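Bifunctional cytochrome P450/NADPH--P450 reductase (Deinococcus aerius, PDB 7F3H) is a cytochrome P450 fused to its reductase that probably uses haem, NADPH and dioxygen to hydroxylate organic substrates, the haem domain being the part crystallised. Local coordinates at residues A[215-220]-A[258-262]; A[59-63]-A[391-395]; A[138-144]-A[449-455]. One frame throughout, in Å; residues are numbered along the deposited sequence.

Interaction 1 of 3, residues A[215-220]-A[258-262]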
loop_
_atom_site.group_PDB
_atom_site.type_symbol
_atom_site.label_atom_id
_atom_site.label_comp_id
_atom_site.label_asym_id
_atom_site.label_seq_id
_atom_site.Cartn_x
_atom_site.Cartn_y
_atom_site.Cartn_z
ATOM N N MET A 215 -8.085 -6.206 19.746
ATOM C CA MET A 215 -8.391 -6.430 18.329
ATOM C C MET A 215 -8.707 -7.898 18.050
ATOM O O MET A 215 -9.737 -8.214 17.428
ATOM C CB MET A 215 -7.226 -5.963 17.463
ATOM C CG MET A 215 -7.061 -4.470 17.521
ATOM S SD MET A 215 -6.114 -3.829 16.155
ATOM C CE MET A 215 -4.495 -3.729 16.902
ATOM N N ASN A 216 -7.809 -8.802 18.480
ATOM C CA ASN A 216 -8.044 -10.234 18.337
ATOM C C ASN A 216 -9.399 -10.610 18.911
ATOM O O ASN A 216 -10.137 -11.378 18.298
ATOM C CB ASN A 216 -6.942 -11.053 19.030
ATOM C CG ASN A 216 -5.564 -10.839 18.407
ATOM O OD1 ASN A 216 -5.465 -10.311 17.296
ATOM N ND2 ASN A 216 -4.493 -11.250 19.112
ATOM N N GLU A 217 -9.741 -10.069 20.087
ATOM C CA GLU A 217 -11.022 -10.357 20.733
ATOM C C GLU A 217 -12.205 -9.975 19.855
ATOM O O GLU A 217 -13.157 -10.755 19.717
ATOM C CB GLU A 217 -11.116 -9.662 22.094
ATOM C CG GLU A 217 -10.441 -10.448 23.220
ATOM C CD GLU A 217 -11.194 -11.731 23.596
ATOM O OE1 GLU A 217 -12.387 -11.626 23.997
ATOM O OE2 GLU A 217 -10.581 -12.834 23.483
ATOM N N LEU A 218 -12.229 -8.734 19.357
ATOM C CA LEU A 218 -13.349 -8.335 18.511
ATOM C C LEU A 218 -13.474 -9.258 17.304
ATOM O O LEU A 218 -14.578 -9.743 16.984
ATOM C CB LEU A 218 -13.184 -6.885 18.061
ATOM C CG LEU A 218 -14.282 -6.236 17.195
ATOM C CD1 LEU A 218 -14.364 -4.711 17.440
ATOM C CD2 LEU A 218 -14.120 -6.557 15.670
ATOM N N VAL A 219 -12.348 -9.525 16.620
ATOM C CA VAL A 219 -12.450 -10.298 15.384
ATOM C C VAL A 219 -12.894 -11.730 15.699
ATOM O O VAL A 219 -13.808 -12.257 15.068
ATOM C CB VAL A 219 -11.134 -10.251 14.573
ATOM C CG1 VAL A 219 -11.209 -11.211 13.412
ATOM C CG2 VAL A 219 -10.845 -8.831 14.031
ATOM N N ASP A 220 -12.267 -12.362 16.694
ATOM C CA ASP A 220 -12.656 -13.681 17.212
ATOM C C ASP A 220 -14.144 -13.811 17.536
ATOM O O ASP A 220 -14.776 -14.814 17.231
ATOM C CB ASP A 220 -11.879 -13.971 18.485
ATOM C CG ASP A 220 -10.428 -14.310 18.214
ATOM O OD1 ASP A 220 -10.074 -14.604 17.054
ATOM O OD2 ASP A 220 -9.641 -14.267 19.203
ATOM N N ARG A 258 -8.568 -15.122 11.686
ATOM C CA ARG A 258 -8.457 -13.820 12.338
ATOM C C ARG A 258 -7.188 -13.123 11.874
ATOM O O ARG A 258 -7.204 -11.913 11.592
ATOM C CB ARG A 258 -8.499 -13.936 13.869
ATOM C CG ARG A 258 -7.535 -12.978 14.529
ATOM C CD ARG A 258 -7.653 -12.916 16.017
ATOM N NE ARG A 258 -7.101 -14.061 16.747
ATOM C CZ ARG A 258 -5.806 -14.242 17.006
ATOM N NH1 ARG A 258 -4.920 -13.382 16.565
ATOM N NH2 ARG A 258 -5.386 -15.298 17.698
ATOM N N TYR A 259 -6.086 -13.886 11.771
ATOM C CA TYR A 259 -4.831 -13.341 11.262
ATOM C C TYR A 259 -5.006 -12.736 9.868
ATOM O O TYR A 259 -4.521 -11.628 9.600
ATOM C CB TYR A 259 -3.777 -14.434 11.241
ATOM C CG TYR A 259 -3.128 -14.649 12.572
ATOM C CD1 TYR A 259 -2.992 -13.598 13.484
ATOM C CD2 TYR A 259 -2.626 -15.899 12.934
ATOM C CE1 TYR A 259 -2.389 -13.803 14.715
ATOM C CE2 TYR A 259 -2.018 -16.094 14.166
ATOM C CZ TYR A 259 -1.905 -15.048 15.039
ATOM O OH TYR A 259 -1.296 -15.257 16.242
ATOM N N GLN A 260 -5.753 -13.408 8.992
ATOM C CA GLN A 260 -5.982 -12.860 7.657
ATOM C C GLN A 260 -6.803 -11.576 7.730
ATOM O O GLN A 260 -6.525 -10.615 6.999
ATOM C CB GLN A 260 -6.684 -13.878 6.749
ATOM C CG GLN A 260 -5.959 -15.229 6.540
ATOM C CD GLN A 260 -4.496 -15.120 6.109
ATOM O OE1 GLN A 260 -4.039 -14.080 5.604
ATOM N NE2 GLN A 260 -3.748 -16.206 6.315
ATOM N N VAL A 261 -7.839 -11.545 8.579
ATOM C CA VAL A 261 -8.615 -10.309 8.732
ATOM C C VAL A 261 -7.712 -9.157 9.182
ATOM O O VAL A 261 -7.724 -8.048 8.605
ATOM C CB VAL A 261 -9.799 -10.529 9.690
ATOM C CG1 VAL A 261 -10.359 -9.183 10.165
ATOM C CG2 VAL A 261 -10.855 -11.391 9.006
ATOM N N MET A 262 -6.903 -9.412 10.216
ATOM C CA MET A 262 -5.943 -8.407 10.669
ATOM C C MET A 262 -5.025 -7.986 9.523
ATOM O O MET A 262 -4.727 -6.804 9.365
ATOM C CB MET A 262 -5.114 -8.939 11.842
ATOM C CG MET A 262 -5.861 -9.121 13.174
ATOM S SD MET A 262 -6.748 -7.654 13.709
ATOM C CE MET A 262 -5.429 -6.408 13.735
#

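Interaction 2 of 3, residues A[59-63]-A[391-395]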
loop_
_atom_site.group_PDB
_atom_site.type_symbol
_atom_site.label_atom_id
_atom_site.label_comp_id
_atom_site.label_asym_id
_atom_site.label_seq_id
_atom_site.Cartn_x
_atom_site.Cartn_y
_atom_site.Cartn_z
ATOM N N PRO A 59 17.430 -1.488 -13.324
ATOM C CA PRO A 59 16.383 -2.426 -13.780
ATOM C C PRO A 59 16.890 -3.840 -14.047
ATOM O O PRO A 59 16.215 -4.805 -13.674
ATOM C CB PRO A 59 15.832 -1.757 -15.052
ATOM C CG PRO A 59 16.181 -0.284 -14.908
ATOM C CD PRO A 59 17.508 -0.278 -14.165
ATOM N N ASN A 60 18.097 -4.016 -14.585
ATOM C CA ASN A 60 18.513 -5.394 -14.848
ATOM C C ASN A 60 18.898 -6.125 -13.558
ATOM O O ASN A 60 18.570 -7.323 -13.385
ATOM C CB ASN A 60 19.674 -5.400 -15.825
ATOM C CG ASN A 60 19.310 -4.823 -17.163
ATOM O OD1 ASN A 60 18.240 -5.109 -17.726
ATOM N ND2 ASN A 60 20.200 -3.987 -17.692
ATOM N N LEU A 61 19.588 -5.414 -12.645
ATOM C CA LEU A 61 19.879 -5.956 -11.314
ATOM C C LEU A 61 18.595 -6.342 -10.621
ATOM O O LEU A 61 18.489 -7.443 -10.070
ATOM C CB LEU A 61 20.664 -4.947 -10.458
ATOM C CG LEU A 61 22.108 -4.601 -10.896
ATOM C CD1 LEU A 61 22.809 -3.635 -9.924
ATOM C CD2 LEU A 61 22.946 -5.871 -11.119
ATOM N N VAL A 62 17.578 -5.488 -10.715
ATOM C CA VAL A 62 16.336 -5.797 -10.034
ATOM C C VAL A 62 15.685 -7.017 -10.658
ATOM O O VAL A 62 15.138 -7.863 -9.942
ATOM C CB VAL A 62 15.376 -4.596 -10.051
ATOM C CG1 VAL A 62 14.007 -5.053 -9.596
ATOM C CG2 VAL A 62 15.884 -3.507 -9.131
ATOM N N ALA A 63 15.769 -7.161 -11.988
ATOM C CA ALA A 63 15.322 -8.405 -12.617
ATOM C C ALA A 63 15.980 -9.610 -11.954
ATOM O O ALA A 63 15.320 -10.613 -11.642
ATOM C CB ALA A 63 15.627 -8.394 -14.112
ATOM N N HIS A 391 10.285 -1.672 -19.436
ATOM C CA HIS A 391 11.195 -2.672 -18.893
ATOM C C HIS A 391 10.420 -3.573 -17.942
ATOM O O HIS A 391 9.757 -3.066 -17.023
ATOM C CB HIS A 391 12.361 -2.011 -18.161
ATOM C CG HIS A 391 13.459 -2.958 -17.775
ATOM N ND1 HIS A 391 13.231 -4.132 -17.081
ATOM C CD2 HIS A 391 14.794 -2.904 -17.993
ATOM C CE1 HIS A 391 14.380 -4.752 -16.879
ATOM N NE2 HIS A 391 15.343 -4.031 -17.424
ATOM N N PRO A 392 10.474 -4.899 -18.122
ATOM C CA PRO A 392 9.618 -5.806 -17.323
ATOM C C PRO A 392 9.962 -5.869 -15.856
ATOM O O PRO A 392 9.192 -6.462 -15.093
ATOM C CB PRO A 392 9.829 -7.174 -17.983
ATOM C CG PRO A 392 10.305 -6.836 -19.399
ATOM C CD PRO A 392 11.132 -5.590 -19.243
ATOM N N ALA A 393 11.063 -5.273 -15.418
ATOM C CA ALA A 393 11.422 -5.331 -14.009
ATOM C C ALA A 393 11.476 -3.949 -13.376
ATOM O O ALA A 393 11.944 -3.828 -12.241
ATOM C CB ALA A 393 12.756 -6.052 -13.810
ATOM N N ALA A 394 10.997 -2.909 -14.064
ATOM C CA ALA A 394 11.149 -1.539 -13.582
ATOM C C ALA A 394 9.873 -0.953 -12.979
ATOM O O ALA A 394 9.824 0.257 -12.712
ATOM C CB ALA A 394 11.682 -0.623 -14.711
ATOM N N TYR A 395 8.819 -1.755 -12.811
ATOM C CA TYR A 395 7.547 -1.276 -12.259
ATOM C C TYR A 395 7.009 -2.331 -11.298
ATOM O O TYR A 395 6.396 -3.318 -11.720
ATOM C CB TYR A 395 6.560 -0.986 -13.375
ATOM C CG TYR A 395 5.296 -0.301 -12.942
ATOM C CD1 TYR A 395 5.337 0.960 -12.353
ATOM C CD2 TYR A 395 4.049 -0.894 -13.153
ATOM C CE1 TYR A 395 4.171 1.609 -11.951
ATOM C CE2 TYR A 395 2.891 -0.253 -12.764
ATOM C CZ TYR A 395 2.965 0.999 -12.163
ATOM O OH TYR A 395 1.845 1.676 -11.781
#

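Interaction 3 of 3, residues A[138-144]-A[449-455]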
loop_
_atom_site.group_PDB
_atom_site.type_symbol
_atom_site.label_atom_id
_atom_site.label_comp_id
_atom_site.label_asym_id
_atom_site.label_seq_id
_atom_site.Cartn_x
_atom_site.Cartn_y
_atom_site.Cartn_z
ATOM N N GLN A 138 -18.353 21.507 2.889
ATOM C CA GLN A 138 -17.846 22.364 1.829
ATOM C C GLN A 138 -17.288 23.663 2.404
ATOM O O GLN A 138 -17.865 24.254 3.319
ATOM C CB GLN A 138 -18.975 22.682 0.839
ATOM C CG GLN A 138 -19.347 21.581 -0.121
ATOM C CD GLN A 138 -20.479 22.001 -1.060
ATOM O OE1 GLN A 138 -20.300 22.848 -1.948
ATOM N NE2 GLN A 138 -21.651 21.404 -0.868
ATOM N N GLY A 139 -16.136 24.085 1.886
ATOM C CA GLY A 139 -15.473 25.277 2.351
ATOM C C GLY A 139 -14.539 25.054 3.532
ATOM O O GLY A 139 -13.481 25.698 3.600
ATOM N N GLN A 140 -14.882 24.130 4.442
ATOM C CA GLN A 140 -13.977 23.727 5.512
ATOM C C GLN A 140 -12.861 22.834 4.959
ATOM O O GLN A 140 -13.005 22.175 3.916
ATOM C CB GLN A 140 -14.744 22.992 6.603
ATOM C CG GLN A 140 -16.009 23.707 7.027
ATOM C CD GLN A 140 -16.830 22.899 8.023
ATOM O OE1 GLN A 140 -16.302 22.374 9.004
ATOM N NE2 GLN A 140 -18.135 22.827 7.794
ATOM N N ASP A 141 -11.728 22.826 5.674
ATOM C CA ASP A 141 -10.569 22.022 5.276
ATOM C C ASP A 141 -10.906 20.537 5.263
ATOM O O ASP A 141 -11.333 19.969 6.275
ATOM C CB ASP A 141 -9.377 22.254 6.215
ATOM C CG ASP A 141 -8.745 23.599 6.032
ATOM O OD1 ASP A 141 -9.090 24.286 5.043
ATOM O OD2 ASP A 141 -7.918 23.984 6.875
ATOM N N VAL A 142 -10.695 19.913 4.115
ATOM C CA VAL A 142 -10.672 18.466 4.016
ATOM C C VAL A 142 -9.287 17.967 4.416
ATOM O O VAL A 142 -8.272 18.475 3.922
ATOM C CB VAL A 142 -11.049 18.031 2.596
ATOM C CG1 VAL A 142 -10.542 16.606 2.309
ATOM C CG2 VAL A 142 -12.555 18.131 2.442
ATOM N N ARG A 143 -9.241 17.044 5.390
ATOM C CA ARG A 143 -8.008 16.385 5.820
ATOM C C ARG A 143 -7.840 15.121 4.979
ATOM O O ARG A 143 -8.409 14.061 5.281
ATOM C CB ARG A 143 -8.057 16.097 7.321
ATOM C CG ARG A 143 -8.338 17.371 8.149
ATOM C CD ARG A 143 -8.084 17.218 9.632
ATOM N NE ARG A 143 -6.791 17.782 10.021
ATOM C CZ ARG A 143 -5.811 17.081 10.600
ATOM N NH1 ARG A 143 -5.978 15.779 10.865
ATOM N NH2 ARG A 143 -4.662 17.676 10.921
ATOM N N VAL A 144 -7.033 15.225 3.923
ATOM C CA VAL A 144 -7.098 14.248 2.840
ATOM C C VAL A 144 -6.640 12.875 3.324
ATOM O O VAL A 144 -7.368 11.883 3.206
ATOM C CB VAL A 144 -6.288 14.741 1.634
ATOM C CG1 VAL A 144 -6.189 13.646 0.594
ATOM C CG2 VAL A 144 -6.933 16.020 1.039
ATOM N N PHE A 449 -1.842 17.511 4.511
ATOM C CA PHE A 449 -2.362 17.870 3.198
ATOM C C PHE A 449 -3.841 18.232 3.348
ATOM O O PHE A 449 -4.677 17.377 3.632
ATOM C CB PHE A 449 -2.147 16.693 2.240
ATOM C CG PHE A 449 -2.717 16.876 0.843
ATOM C CD1 PHE A 449 -2.906 18.147 0.277
ATOM C CD2 PHE A 449 -3.013 15.753 0.064
ATOM C CE1 PHE A 449 -3.421 18.296 -1.066
ATOM C CE2 PHE A 449 -3.501 15.897 -1.254
ATOM C CZ PHE A 449 -3.715 17.180 -1.811
ATOM N N ALA A 450 -4.154 19.506 3.221
ATOM C CA ALA A 450 -5.524 19.982 3.234
ATOM C C ALA A 450 -5.909 20.478 1.838
ATOM O O ALA A 450 -5.108 21.130 1.163
ATOM C CB ALA A 450 -5.686 21.109 4.269
ATOM N N LEU A 451 -7.142 20.193 1.418
ATOM C CA LEU A 451 -7.732 20.865 0.269
ATOM C C LEU A 451 -9.141 21.316 0.627
ATOM O O LEU A 451 -9.638 21.044 1.726
ATOM C CB LEU A 451 -7.741 19.967 -0.984
ATOM C CG LEU A 451 -8.367 18.575 -0.958
ATOM C CD1 LEU A 451 -9.896 18.653 -1.060
ATOM C CD2 LEU A 451 -7.780 17.744 -2.089
ATOM N N ARG A 452 -9.763 22.064 -0.295
ATOM C CA ARG A 452 -11.157 22.474 -0.179
ATOM C C ARG A 452 -11.958 22.028 -1.398
ATOM O O ARG A 452 -11.431 21.952 -2.511
ATOM C CB ARG A 452 -11.257 23.979 0.014
ATOM C CG ARG A 452 -11.214 24.336 1.486
ATOM C CD ARG A 452 -10.985 25.813 1.705
ATOM N NE ARG A 452 -10.256 26.001 2.945
ATOM C CZ ARG A 452 -9.776 27.161 3.356
ATOM N NH1 ARG A 452 -9.958 28.258 2.631
ATOM N NH2 ARG A 452 -9.101 27.223 4.492
ATOM N N VAL A 453 -13.237 21.693 -1.190
ATOM C CA VAL A 453 -14.073 21.219 -2.292
ATOM C C VAL A 453 -15.358 22.036 -2.369
ATOM O O VAL A 453 -15.878 22.529 -1.357
ATOM C CB VAL A 453 -14.417 19.710 -2.200
ATOM C CG1 VAL A 453 -13.178 18.878 -2.342
ATOM C CG2 VAL A 453 -15.148 19.368 -0.922
ATOM N N ARG A 454 -15.876 22.170 -3.597
ATOM C CA ARG A 454 -17.158 22.835 -3.798
ATOM C C ARG A 454 -17.992 22.045 -4.801
ATOM O O ARG A 454 -17.478 21.587 -5.827
ATOM C CB ARG A 454 -16.949 24.288 -4.272
ATOM C CG ARG A 454 -18.208 25.145 -4.277
ATOM C CD ARG A 454 -18.241 26.178 -5.427
ATOM N NE ARG A 454 -17.731 25.626 -6.685
ATOM C CZ ARG A 454 -17.112 26.342 -7.621
ATOM N NH1 ARG A 454 -16.838 27.636 -7.393
ATOM N NH2 ARG A 454 -16.669 25.730 -8.735
ATOM N N GLU A 455 -19.286 21.887 -4.510
ATOM C CA GLU A 455 -20.188 21.207 -5.442
ATOM C C GLU A 455 -20.042 21.766 -6.858
ATOM O O GLU A 455 -20.120 22.977 -7.070
ATOM C CB GLU A 455 -21.634 21.365 -4.970
ATOM C CG GLU A 455 -22.156 20.196 -4.156
ATOM C CD GLU A 455 -23.557 20.445 -3.598
ATOM O OE1 GLU A 455 -24.376 19.501 -3.626
ATOM O OE2 GLU A 455 -23.842 21.584 -3.138
HETATM O O HOH W 1 -14.032 21.536 1.607
#

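Interaction 1 of 3, residues A[215-220]-A[258-262]
Val-219 and Arg-258, with CA atoms 6.1 Å apart, mark the place where helix 199-227 crosses helix 254-285; the axes of the segments 215-220 and 258-262 approach to 10.0 Å with their N-to-C directions 114° apart. Val-219 points toward the other helix and spreads its two methyls over it. CG1 lies against Arg-258 CB and Val-261 CG1, while Val-219 CG2 meets the same Val-261 CG1 at 3.9 Å, so the two valines reach each other tip to tip. On the side of Met-215 the methionines cross at about a right angle, the methyl CE of Met-262 lying 3.6 Å from SD of Met-215. Phe-176, Leu-180 and Ala-183 of helix 175-190 also touch Met-215, and Phe-161 and Met-240 close around Val-261.

Arg-258 carries the polar half of the contact. Its chain bends at CG-CD (chi3 75°), which carries the guanidinium along helix 199-227 past both Asp-220 and Asn-216. Arg-258 NE offers its hydrogen to Asp-220 OD1 at 3.0 Å, a salt bridge whose hydrogen bond is weak because the N-H turns well off the oxygen; OD1 nevertheless sits in the guanidinium plane, at its edge. The carboxylate is turned steeply against that plane. Asn-216 uses the face instead: Asn-216 CG rests 3.2 Å from Arg-258 NH1, with amide and guanidinium planes 34° apart.

In P450 terms these are probably helix G and the long helix I, which runs on past the haem. Their contact grades from buried methyl and thioether packing to a partly exposed charge pair, in which the bent hydrogen bond suggests that electrostatic attraction and the packing of the Asn-216 amide over one guanidinium face, more than directional bonding, hold Arg-258.

Interaction 2 of 3, residues A[59-63]-A[391-395]
Pro-59 and His-391 meet face on: CB of the proline lies 3.5 Å from the centroid of the imidazole, a CH-pi contact displaced toward the NE2-CD2 side of the ring.

Hydrogen bonds use the edge of the same ring. His-391 NE2 donates to Asn-60 OD1 at 3.1 Å with an N-H...O angle of 167°, almost in the ring plane, yet it reaches the amide oxygen from above the carbonyl plane. On the other side, His-391 ND1 accepts from Ala-393 N at 3.0 Å. With CG anti to the backbone N (chi1 -170°), His-391 thus folds over its own type I turn, residues 391-394, while reaching out to helix 59-65.

Apolar contacts complete the seam. Ala-393 CB fits against Ala-63 CB at 3.7 Å and also faces the Pro-59 carbonyl oxygen; Ala-394 CB approaches Pro-59 CB more loosely. Leu-364 of helix 361-365 lies against both Val-62 and Ala-394.

The contact joins a short helix, between strands 51-56 and 71-72 of the mixed sheet, to the loop preceding helix 408-425. One nitrogen donating and the other accepting is consistent with a neutral imidazole protonated on NE2, and these two in-plane bonds would fix the ring's rotation.

Interaction 3 of 3, residues A[138-144]-A[449-455]
Gln-138 lies across the end of strand 450-455, its side chain extended beyond CG toward Glu-455. Gln-138 CB and CG both rest on the Val-453 carbonyl oxygen, each at 3.8 Å. At the tip the amide splits its work: Gln-138 OE1 accepts from Glu-455 N at 2.9 Å in a bond that is straight at hydrogen (178°), although the donor stands above the carbonyl plane, and Gln-138 NE2 gives a hydrogen to Glu-455 OE2 at 3.2 Å. The amide and carboxylate planes stand 73° apart. Lys-425 pairs with the other oxygen, Glu-455 OE1, as a salt bridge.

Further along, Gly-139 and Gln-140 run as loop beside the strand, and a water links the two chain segments, accepting from Val-453 N at 2.9 Å and donating to Gln-140 O. Arg-452 then runs its CG and CD past Gly-139 O and grips Asp-141 side-on, Arg-452 NE and NH2 both bonding to Asp-141 OD1, at 2.9 and 3.0 Å, with carboxylate and guanidinium nearly coplanar. Asp-141 OD2 is held by Tyr-432.

Val-142 and Leu-451 form an antiparallel hydrogen-bonded pair, Val-142 N to Leu-451 O measuring 2.8 Å, and Arg-143 with Ala-450 a non-hydrogen-bonded one. Arg-143 is the N-cap of helix 144-161. Val-144, in that helix, donates its N-H to Phe-449 O and lays CG2 over the face of the Phe-449 ring, 4.2 Å from its centroid; CG2 also packs on Leu-451. Tyr-434 stacks with Phe-449.

The two strands belong to a small three-stranded antiparallel sheet, with 450-455 in the middle. Backbone pairing gives way to side-chain amide, water and salt-bridge links where segment 138-144 leaves strand geometry, so the chain before edge strand 142-143 stays bonded to 450-455 beyond their short ladder.

How the interactions relate
All three contacts lie within the P450 domain, none touching another, and all combine buried and more exposed residues. Interaction 1 is helix on helix, its sulfur and methyl groups inward and its charge pair outward. Interaction 2, on the opposite side of the chain's centre, sets a short helix on a turn and relies on one imidazole more than on any charge. Interaction 3 is strand pairing, richest in hydrogen bonds and buried area. Interactions 1 and 3 share helix 254-285: it supplies one segment of interaction 1, and its residues Ala-277 and Leu-280 pack against Val-144 of interaction 3. Interaction 1 is nested within the chain loops closed by both others, whose segments alternate in sequence.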